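Side-chain contacts in peptidoglycan-binding domain 1 (Burkholderia, PDB 5NM7), which is a modular phage endolysin that probably binds bacterial peptidoglycan through one domain and cleaves it with a large lysozyme-like catalytic domain: residues 171-176 with 194-199; 179-184 with 238-243; 232-237 with 243-248. All coordinates share one frame; numbering follows the deposited sequence.

Contact 1 (171-176 with 194-199)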
loop_
_atom_site.group_PDB
_atom_site.type_symbol
_atom_site.label_atom_id
_atom_site.label_comp_id
_atom_site.label_asym_id
_atom_site.label_seq_id
_atom_site.Cartn_x
_atom_site.Cartn_y
_atom_site.Cartn_z
ATOM N N CYS A 171 15.345 -3.046 17.930
ATOM C CA CYS A 171 16.112 -3.083 16.688
ATOM C C CYS A 171 15.422 -3.876 15.579
ATOM O O CYS A 171 15.401 -3.464 14.402
ATOM C CB CYS A 171 17.509 -3.627 16.929
ATOM S SG CYS A 171 18.569 -2.401 17.772
ATOM N N ALA A 172 14.854 -5.017 15.966
ATOM C CA ALA A 172 14.181 -5.876 14.987
ATOM C C ALA A 172 12.988 -5.160 14.347
ATOM O O ALA A 172 12.809 -5.270 13.132
ATOM C CB ALA A 172 13.709 -7.180 15.632
ATOM N N LEU A 173 12.201 -4.441 15.146
ATOM C CA LEU A 173 11.035 -3.689 14.634
ATOM C C LEU A 173 11.502 -2.549 13.751
ATOM O O LEU A 173 10.908 -2.288 12.710
ATOM C CB LEU A 173 10.177 -3.167 15.756
ATOM C CG LEU A 173 9.570 -4.227 16.716
ATOM C CD1 LEU A 173 8.867 -3.541 17.869
ATOM C CD2 LEU A 173 8.633 -5.209 16.036
ATOM N N GLU A 174 12.581 -1.892 14.166
ATOM C CA GLU A 174 13.222 -0.849 13.331
ATOM C C GLU A 174 13.737 -1.342 11.972
ATOM O O GLU A 174 13.703 -0.592 10.981
ATOM C CB GLU A 174 14.354 -0.169 14.140
ATOM C CG GLU A 174 13.826 0.704 15.259
ATOM C CD GLU A 174 14.947 1.362 16.069
ATOM O OE1 GLU A 174 16.099 0.924 15.947
ATOM O OE2 GLU A 174 14.638 2.323 16.772
ATOM N N ALA A 175 14.181 -2.603 11.906
ATOM C CA ALA A 175 14.698 -3.239 10.728
ATOM C C ALA A 175 13.601 -3.942 9.908
ATOM O O ALA A 175 13.928 -4.738 9.012
ATOM C CB ALA A 175 15.721 -4.274 11.120
ATOM N N THR A 176 12.345 -3.628 10.173
ATOM C CA THR A 176 11.245 -4.244 9.448
ATOM C C THR A 176 10.427 -3.150 8.766
ATOM O O THR A 176 10.254 -2.074 9.331
ATOM C CB THR A 176 10.391 -5.065 10.415
ATOM O OG1 THR A 176 11.227 -6.074 10.974
ATOM C CG2 THR A 176 9.221 -5.734 9.692
ATOM N N PRO A 194 5.834 8.059 19.311
ATOM C CA PRO A 194 6.450 8.069 20.662
ATOM C C PRO A 194 7.681 7.164 20.804
ATOM O O PRO A 194 8.642 7.515 21.500
ATOM C CB PRO A 194 5.338 7.555 21.582
ATOM C CG PRO A 194 4.091 7.530 20.774
ATOM C CD PRO A 194 4.445 7.594 19.326
ATOM N N ASP A 195 7.612 5.977 20.186
ATOM C CA ASP A 195 8.693 4.963 20.191
ATOM C C ASP A 195 8.365 3.942 19.084
ATOM O O ASP A 195 7.283 4.035 18.469
ATOM C CB ASP A 195 8.814 4.263 21.550
ATOM C CG ASP A 195 7.486 3.801 22.077
ATOM O OD1 ASP A 195 6.869 2.899 21.489
ATOM O OD2 ASP A 195 7.015 4.383 23.066
ATOM N N VAL A 196 9.249 3.000 18.842
ATOM C CA VAL A 196 9.027 2.015 17.759
ATOM C C VAL A 196 7.832 1.096 18.076
ATOM O O VAL A 196 7.116 0.675 17.178
ATOM C CB VAL A 196 10.288 1.207 17.418
ATOM C CG1 VAL A 196 10.623 0.189 18.503
ATOM C CG2 VAL A 196 10.139 0.527 16.045
ATOM N N PHE A 197 7.599 0.803 19.353
ATOM C CA PHE A 197 6.476 -0.047 19.735
ATOM C C PHE A 197 5.152 0.600 19.445
ATOM O O PHE A 197 4.235 -0.066 18.982
ATOM C CB PHE A 197 6.614 -0.485 21.220
ATOM C CG PHE A 197 7.898 -1.197 21.479
ATOM C CD1 PHE A 197 9.009 -0.506 21.972
ATOM C CD2 PHE A 197 8.036 -2.528 21.166
ATOM C CE1 PHE A 197 10.212 -1.145 22.164
ATOM C CE2 PHE A 197 9.238 -3.181 21.369
ATOM C CZ PHE A 197 10.334 -2.483 21.852
ATOM N N ALA A 198 5.049 1.903 19.674
ATOM C CA ALA A 198 3.825 2.634 19.371
ATOM C C ALA A 198 3.594 2.711 17.853
ATOM O O ALA A 198 2.458 2.650 17.394
ATOM C CB ALA A 198 3.843 4.039 19.971
ATOM N N PHE A 199 4.674 2.872 17.104
ATOM C CA PHE A 199 4.604 2.858 15.645
ATOM C C PHE A 199 4.013 1.527 15.154
ATOM O O PHE A 199 3.040 1.495 14.373
ATOM C CB PHE A 199 5.973 3.095 15.030
ATOM C CG PHE A 199 6.016 2.909 13.568
ATOM C CD1 PHE A 199 5.561 3.913 12.727
ATOM C CD2 PHE A 199 6.497 1.728 13.015
ATOM C CE1 PHE A 199 5.594 3.739 11.342
ATOM C CE2 PHE A 199 6.537 1.570 11.633
ATOM C CZ PHE A 199 6.084 2.575 10.806
#

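Contact 2 (179-184 with 238-243)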
loop_
_atom_site.group_PDB
_atom_site.type_symbol
_atom_site.label_atom_id
_atom_site.label_comp_id
_atom_site.label_asym_id
_atom_site.label_seq_id
_atom_site.Cartn_x
_atom_site.Cartn_y
_atom_site.Cartn_z
ATOM N N GLY A 179 3.192 -2.556 6.784
ATOM C CA GLY A 179 1.924 -2.147 6.224
ATOM C C GLY A 179 1.960 -1.918 4.721
ATOM O O GLY A 179 2.903 -2.306 4.037
ATOM N N ALA A 180 0.866 -1.323 4.247
ATOM C CA ALA A 180 0.552 -1.215 2.835
ATOM C C ALA A 180 1.626 -0.441 2.080
ATOM O O ALA A 180 1.886 -0.740 0.910
ATOM C CB ALA A 180 -0.786 -0.527 2.647
ATOM N N PHE A 181 2.294 0.511 2.768
ATOM C CA PHE A 181 3.392 1.281 2.150
ATOM C C PHE A 181 4.790 0.889 2.577
ATOM O O PHE A 181 5.761 1.523 2.203
ATOM C CB PHE A 181 3.133 2.781 2.370
ATOM C CG PHE A 181 1.916 3.241 1.676
ATOM C CD1 PHE A 181 1.958 3.634 0.338
ATOM C CD2 PHE A 181 0.700 3.191 2.292
ATOM C CE1 PHE A 181 0.810 3.989 -0.320
ATOM C CE2 PHE A 181 -0.441 3.589 1.631
ATOM C CZ PHE A 181 -0.393 3.957 0.309
ATOM N N GLN A 182 4.904 -0.183 3.365
ATOM C CA GLN A 182 6.180 -0.757 3.723
ATOM C C GLN A 182 7.165 0.288 4.259
ATOM O O GLN A 182 8.291 0.433 3.750
ATOM C CB GLN A 182 6.724 -1.592 2.561
ATOM C CG GLN A 182 5.904 -2.850 2.338
ATOM C CD GLN A 182 6.110 -3.860 3.461
ATOM O OE1 GLN A 182 7.154 -4.499 3.513
ATOM N NE2 GLN A 182 5.164 -3.962 4.363
ATOM N N ILE A 183 6.693 1.028 5.252
ATOM C CA ILE A 183 7.523 2.050 5.903
ATOM C C ILE A 183 8.445 1.350 6.889
ATOM O O ILE A 183 7.982 0.553 7.737
ATOM C CB ILE A 183 6.666 3.120 6.551
ATOM C CG1 ILE A 183 5.722 3.780 5.535
ATOM C CG2 ILE A 183 7.547 4.153 7.255
ATOM C CD1 ILE A 183 6.392 4.445 4.351
ATOM N N MET A 184 9.753 1.625 6.785
ATOM C CA MET A 184 10.703 1.065 7.723
ATOM C C MET A 184 10.491 1.579 9.135
ATOM O O MET A 184 10.328 2.773 9.374
ATOM C CB MET A 184 12.117 1.333 7.289
ATOM C CG MET A 184 12.538 0.614 6.022
ATOM S SD MET A 184 12.554 -1.177 6.164
ATOM C CE MET A 184 13.666 -1.495 7.523
ATOM N N GLU A 238 11.991 7.631 -8.292
ATOM C CA GLU A 238 13.404 7.393 -7.990
ATOM C C GLU A 238 13.700 7.563 -6.490
ATOM O O GLU A 238 14.424 6.746 -5.884
ATOM C CB GLU A 238 14.276 8.369 -8.792
ATOM C CG GLU A 238 15.760 8.204 -8.499
ATOM C CD GLU A 238 16.640 9.062 -9.390
ATOM O OE1 GLU A 238 16.211 10.178 -9.804
ATOM O OE2 GLU A 238 17.785 8.605 -9.630
ATOM N N LEU A 239 13.106 8.605 -5.900
ATOM C CA LEU A 239 13.331 8.896 -4.482
ATOM C C LEU A 239 12.646 7.859 -3.598
ATOM O O LEU A 239 13.207 7.471 -2.564
ATOM C CB LEU A 239 12.819 10.273 -4.103
ATOM C CG LEU A 239 13.556 11.434 -4.799
ATOM C CD1 LEU A 239 12.801 12.725 -4.543
ATOM C CD2 LEU A 239 15.000 11.478 -4.320
ATOM N N TYR A 240 11.443 7.454 -3.986
ATOM C CA TYR A 240 10.623 6.567 -3.170
ATOM C C TYR A 240 10.956 5.097 -3.377
ATOM O O TYR A 240 11.151 4.363 -2.400
ATOM C CB TYR A 240 9.154 6.838 -3.440
ATOM C CG TYR A 240 8.267 6.063 -2.532
ATOM C CD1 TYR A 240 7.674 4.869 -2.949
ATOM C CD2 TYR A 240 8.066 6.475 -1.248
ATOM C CE1 TYR A 240 6.843 4.136 -2.118
ATOM C CE2 TYR A 240 7.237 5.748 -0.394
ATOM C CZ TYR A 240 6.639 4.586 -0.844
ATOM O OH TYR A 240 5.834 3.851 -0.012
ATOM N N ASN A 241 10.998 4.664 -4.639
ATOM C CA ASN A 241 11.258 3.261 -5.000
ATOM C C ASN A 241 12.740 2.933 -5.140
ATOM O O ASN A 241 13.107 1.772 -4.997
ATOM C CB ASN A 241 10.512 2.864 -6.270
ATOM C CG ASN A 241 9.015 2.929 -6.086
ATOM O OD1 ASN A 241 8.422 2.028 -5.442
ATOM N ND2 ASN A 241 8.397 3.929 -6.610
ATOM N N GLY A 242 13.566 3.941 -5.386
ATOM C CA GLY A 242 15.006 3.761 -5.494
ATOM C C GLY A 242 15.456 3.697 -6.946
ATOM O O GLY A 242 14.666 3.886 -7.873
ATOM N N LYS A 243 16.738 3.395 -7.120
ATOM C CA LYS A 243 17.408 3.533 -8.418
ATOM C C LYS A 243 16.819 2.638 -9.519
ATOM O O LYS A 243 16.865 3.005 -10.682
ATOM C CB LYS A 243 18.912 3.282 -8.241
ATOM C CG LYS A 243 19.790 3.770 -9.387
ATOM C CD LYS A 243 19.891 5.300 -9.465
ATOM C CE LYS A 243 20.297 5.768 -10.864
ATOM N NZ LYS A 243 19.182 5.658 -11.857
HETATM O O HOH W 1 5.145 1.511 -0.979
#

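Contact 3 (232-237 with 243-248)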
loop_
_atom_site.group_PDB
_atom_site.type_symbol
_atom_site.label_atom_id
_atom_site.label_comp_id
_atom_site.label_asym_id
_atom_site.label_seq_id
_atom_site.Cartn_x
_atom_site.Cartn_y
_atom_site.Cartn_z
ATOM N N LYS A 232 6.064 15.200 -10.392
ATOM C CA LYS A 232 7.307 14.818 -11.053
ATOM C C LYS A 232 7.461 13.328 -10.777
ATOM O O LYS A 232 8.150 12.893 -9.842
ATOM C CB LYS A 232 8.493 15.599 -10.539
ATOM C CG LYS A 232 8.458 17.080 -10.852
ATOM C CD LYS A 232 9.807 17.651 -10.414
ATOM C CE LYS A 232 9.921 19.141 -10.391
ATOM N NZ LYS A 232 8.737 19.829 -10.894
ATOM N N TRP A 233 6.816 12.530 -11.609
ATOM C CA TRP A 233 6.632 11.097 -11.255
ATOM C C TRP A 233 7.887 10.292 -11.284
ATOM O O TRP A 233 8.115 9.468 -10.401
ATOM C CB TRP A 233 5.593 10.480 -12.155
ATOM C CG TRP A 233 4.286 11.134 -12.023
ATOM C CD1 TRP A 233 3.629 11.805 -13.004
ATOM C CD2 TRP A 233 3.459 11.219 -10.858
ATOM N NE1 TRP A 233 2.449 12.282 -12.534
ATOM C CE2 TRP A 233 2.311 11.956 -11.219
ATOM C CE3 TRP A 233 3.580 10.765 -9.559
ATOM C CZ2 TRP A 233 1.289 12.245 -10.326
ATOM C CZ3 TRP A 233 2.554 11.061 -8.659
ATOM C CH2 TRP A 233 1.414 11.769 -9.062
ATOM N N ALA A 234 8.770 10.579 -12.249
ATOM C CA ALA A 234 10.019 9.833 -12.316
ATOM C C ALA A 234 10.886 10.180 -11.129
ATOM O O ALA A 234 11.519 9.310 -10.540
ATOM C CB ALA A 234 10.750 10.106 -13.633
ATOM N N LYS A 235 10.931 11.472 -10.784
ATOM C CA LYS A 235 11.708 11.898 -9.625
ATOM C C LYS A 235 11.133 11.306 -8.314
ATOM O O LYS A 235 11.880 10.768 -7.528
ATOM C CB LYS A 235 11.739 13.423 -9.546
ATOM C CG LYS A 235 12.472 13.973 -8.357
ATOM C CD LYS A 235 13.859 13.389 -8.249
ATOM N N PHE A 236 9.828 11.368 -8.160
ATOM C CA PHE A 236 9.200 10.785 -6.979
ATOM C C PHE A 236 9.521 9.289 -6.918
ATOM O O PHE A 236 9.910 8.781 -5.864
ATOM C CB PHE A 236 7.712 10.965 -6.953
ATOM C CG PHE A 236 7.063 10.254 -5.798
ATOM C CD1 PHE A 236 6.525 8.991 -5.985
ATOM C CD2 PHE A 236 7.024 10.831 -4.546
ATOM C CE1 PHE A 236 5.993 8.310 -4.904
ATOM C CE2 PHE A 236 6.453 10.168 -3.469
ATOM C CZ PHE A 236 5.930 8.904 -3.662
ATOM N N ALA A 237 9.364 8.591 -8.037
ATOM C CA ALA A 237 9.598 7.168 -8.053
ATOM C C ALA A 237 11.054 6.855 -7.742
ATOM O O ALA A 237 11.357 5.940 -6.995
ATOM C CB ALA A 237 9.159 6.561 -9.374
ATOM N N LYS A 243 16.738 3.395 -7.120
ATOM C CA LYS A 243 17.408 3.533 -8.418
ATOM C C LYS A 243 16.819 2.638 -9.519
ATOM O O LYS A 243 16.865 3.005 -10.682
ATOM C CB LYS A 243 18.912 3.282 -8.241
ATOM C CG LYS A 243 19.790 3.770 -9.387
ATOM C CD LYS A 243 19.891 5.300 -9.465
ATOM C CE LYS A 243 20.297 5.768 -10.864
ATOM N NZ LYS A 243 19.182 5.658 -11.857
ATOM N N ALA A 244 16.222 1.511 -9.134
ATOM C CA ALA A 244 15.620 0.561 -10.069
ATOM C C ALA A 244 14.134 0.824 -10.352
ATOM O O ALA A 244 13.456 -0.033 -10.919
ATOM C CB ALA A 244 15.801 -0.851 -9.537
ATOM N N TYR A 245 13.633 2.010 -9.990
ATOM C CA TYR A 245 12.237 2.384 -10.254
ATOM C C TYR A 245 11.740 2.120 -11.692
ATOM O O TYR A 245 10.595 1.739 -11.890
ATOM C CB TYR A 245 11.991 3.854 -9.864
ATOM C CG TYR A 245 12.488 4.848 -10.874
ATOM C CD1 TYR A 245 13.791 5.275 -10.870
ATOM C CD2 TYR A 245 11.636 5.344 -11.850
ATOM C CE1 TYR A 245 14.244 6.174 -11.813
ATOM C CE2 TYR A 245 12.093 6.234 -12.812
ATOM C CZ TYR A 245 13.394 6.638 -12.781
ATOM O OH TYR A 245 13.805 7.544 -13.728
ATOM N N ALA A 246 12.589 2.356 -12.685
ATOM C CA ALA A 246 12.167 2.267 -14.078
ATOM C C ALA A 246 11.906 0.818 -14.515
ATOM O O ALA A 246 11.005 0.586 -15.293
ATOM C CB ALA A 246 13.193 2.941 -15.007
ATOM N N GLU A 247 12.619 -0.126 -13.916
ATOM C CA GLU A 247 12.514 -1.528 -14.287
ATOM C C GLU A 247 11.123 -2.060 -13.984
ATOM O O GLU A 247 10.617 -2.909 -14.702
ATOM C CB GLU A 247 13.626 -2.339 -13.599
ATOM C CG GLU A 247 15.033 -1.925 -14.070
ATOM C CD GLU A 247 16.172 -2.391 -13.163
ATOM O OE1 GLU A 247 16.000 -3.382 -12.413
ATOM O OE2 GLU A 247 17.257 -1.753 -13.204
ATOM N N ASN A 248 10.473 -1.510 -12.962
ATOM C CA ASN A 248 9.108 -1.901 -12.641
ATOM C C ASN A 248 8.060 -0.878 -13.076
ATOM O O ASN A 248 6.920 -0.979 -12.704
ATOM C CB ASN A 248 9.031 -2.263 -11.154
ATOM C CG ASN A 248 9.770 -3.574 -10.847
ATOM O OD1 ASN A 248 10.817 -3.587 -10.200
ATOM N ND2 ASN A 248 9.217 -4.691 -11.332
#

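Contact 1 (171-176 with 194-199)
Leu173 meets Val196 and Phe197 in the apolar part of this contact, and Glu174 adds the carbon stem of its side chain. The Leu173 CB atom rests 3.7 Å from Val196 CG2. Further out, Leu173 CD1 comes obliquely to the Phe197 ring, 3.5 Å from Phe197 CE2 and equally near Phe197 CD2. The two side chains cross at about a right angle. Phe197 CB points away from helix 169-174, but its ring swings back to meet the leucine. Val196 CG1 lies over one face of that ring, 3.8 Å above the plane and displaced from the ring centre. With chi1 at 73°, Val196 CG1 sits between the backbone N and the carbonyl carbon, and CG2 is anti to the N. This turns Val196 CG2 to both Leu173 CB and Glu174 CG, the latter at 3.8 Å.

The contact joins the last turn of helix 169-174 to the first turn of helix 196-205, within the lysozyme-like catalytic part of the chain. It is partly buried. The side chain of Leu173 also lies near a bound triethylene glycol, probably from the crystallisation liquor.

The Glu174 chain runs extended beyond CG, and its carboxylate is gripped at both oxygens: OE1 by Gln125 NE2 and OE2 by Trp188 NE1. Trp188 also packs on Val196. Asp195 is the N-cap of helix 196-205. Its OD1 accepts from Ala198 N at 2.8 Å, nearly along the C-O axis, with an N-H...O angle of 151°. Past the end of helix 169-174, Thr176 OG1 donates to Ala172 O at 2.8 Å, tilted 26° from the carbonyl plane. This ties the start of strand 176-178 back to the helix.

Contact 2 (179-184 with 238-243)
Tyr240 carries this contact, bringing its hydroxyl up to Phe181 in the turn Gly179 to Gln182. Tyr240 CG stands anti to the backbone N (chi1 -174°), and the ring extends toward Phe181. Tyr240 OH lies at the edge of the Phe181 ring, close to the ring plane, 3.9 Å from Phe181 CD1. It is also 3.8 Å from Phe181 CB. The two side chains cross at about a right angle. Ile183 CD1 is a looser neighbour, 4.4 Å from Tyr240 OH. One water bridges the segments: it donates to Phe181 O at 3.2 Å and is hydrogen-bonded to Tyr240 OH at 2.6 Å.

The receiving segment is a type I beta turn followed by a G1 beta bulge, in which Gln182 and Ile183 both face Trp178. It links strands 176-178 and 183-184 as a beta hairpin. Gly179 O takes two bonds from Gln182, one from N and one from NE2. The NE2 bond is 2.8 Å long and nearly straight at 174°, on a lone pair in the carbonyl plane.

After Tyr240, Asn241 ND2 bonds to Glu101 OE2 of helix 91-101.

Contact 3 (232-237 with 243-248)
The Tyr245 ring has a different neighbour on each face. Over one face sits Ala234 O, 3.8 Å above the ring plane and shifted away from the ring centre. Over the opposite face sits Ala246 CB, from the next residue in the chain, 4.1 Å above the plane and also off centre. The ring therefore lies between helix 233-241 and its own loop. Ala237 CB approaches the ring obliquely, 3.7 Å from Tyr245 CD2. At the far end of the ring, Ala234 CB lies 4.0 Å from Tyr245 OH.

The torsion of Tyr245 explains this placement. Its CG sits between the backbone N and the carbonyl carbon (chi1 79°). From there the ring runs back along the helix, from Ala237 at its base to Ala234 at its hydroxyl end. Tyr245 CB also packs on the backbone, 3.6 Å from Ala237 O.

This is a helix followed by a loop that folds back on it. Helix 233-241 ends, the chain reverses, and residues 245-247 coil as in a helix but do not form its regular hydrogen-bond ladder. Helix 250-265 then follows. Ala234 and Ala237 are three residues apart, so both small methyls lie on the side of the helix that the tyrosine covers.

The alanine methyls and the tyrosine meet by van der Waals packing. The backbone of each segment is held locally: Ala237 N bonds to Trp233 O at 2.8 Å, and Glu247 N bonds to Ala244 O at 3.1 Å. Other faces of the helix are covered differently. Trp233 and Phe236 pack on helices 222-229, 250-265 and 91-101, while Tyr245 also touches Asp251 of helix 250-265.

Of the segments in contact, the one on helix 169-174 comes first, then the strands with the turn 179-184, then helix 196-205. Contact 1 closes the loop from 171-176 to 194-199, and 179-184 lies inside that loop. Contact 2 carries this segment forward to 238-243, so contacts 1 and 2 cross. Met184 CE packs against Ala175 C at 3.4 Å where they touch. Contact 3 closes a short loop around the end of helix 233-241. It crosses contact 2, shares Lys243 with it, and touches it through Glu238 and Tyr245. Contacts 1 and 3 follow in series, with centres about 28 Å apart. Contact 2 ties the hairpin to the end of helix 233-241.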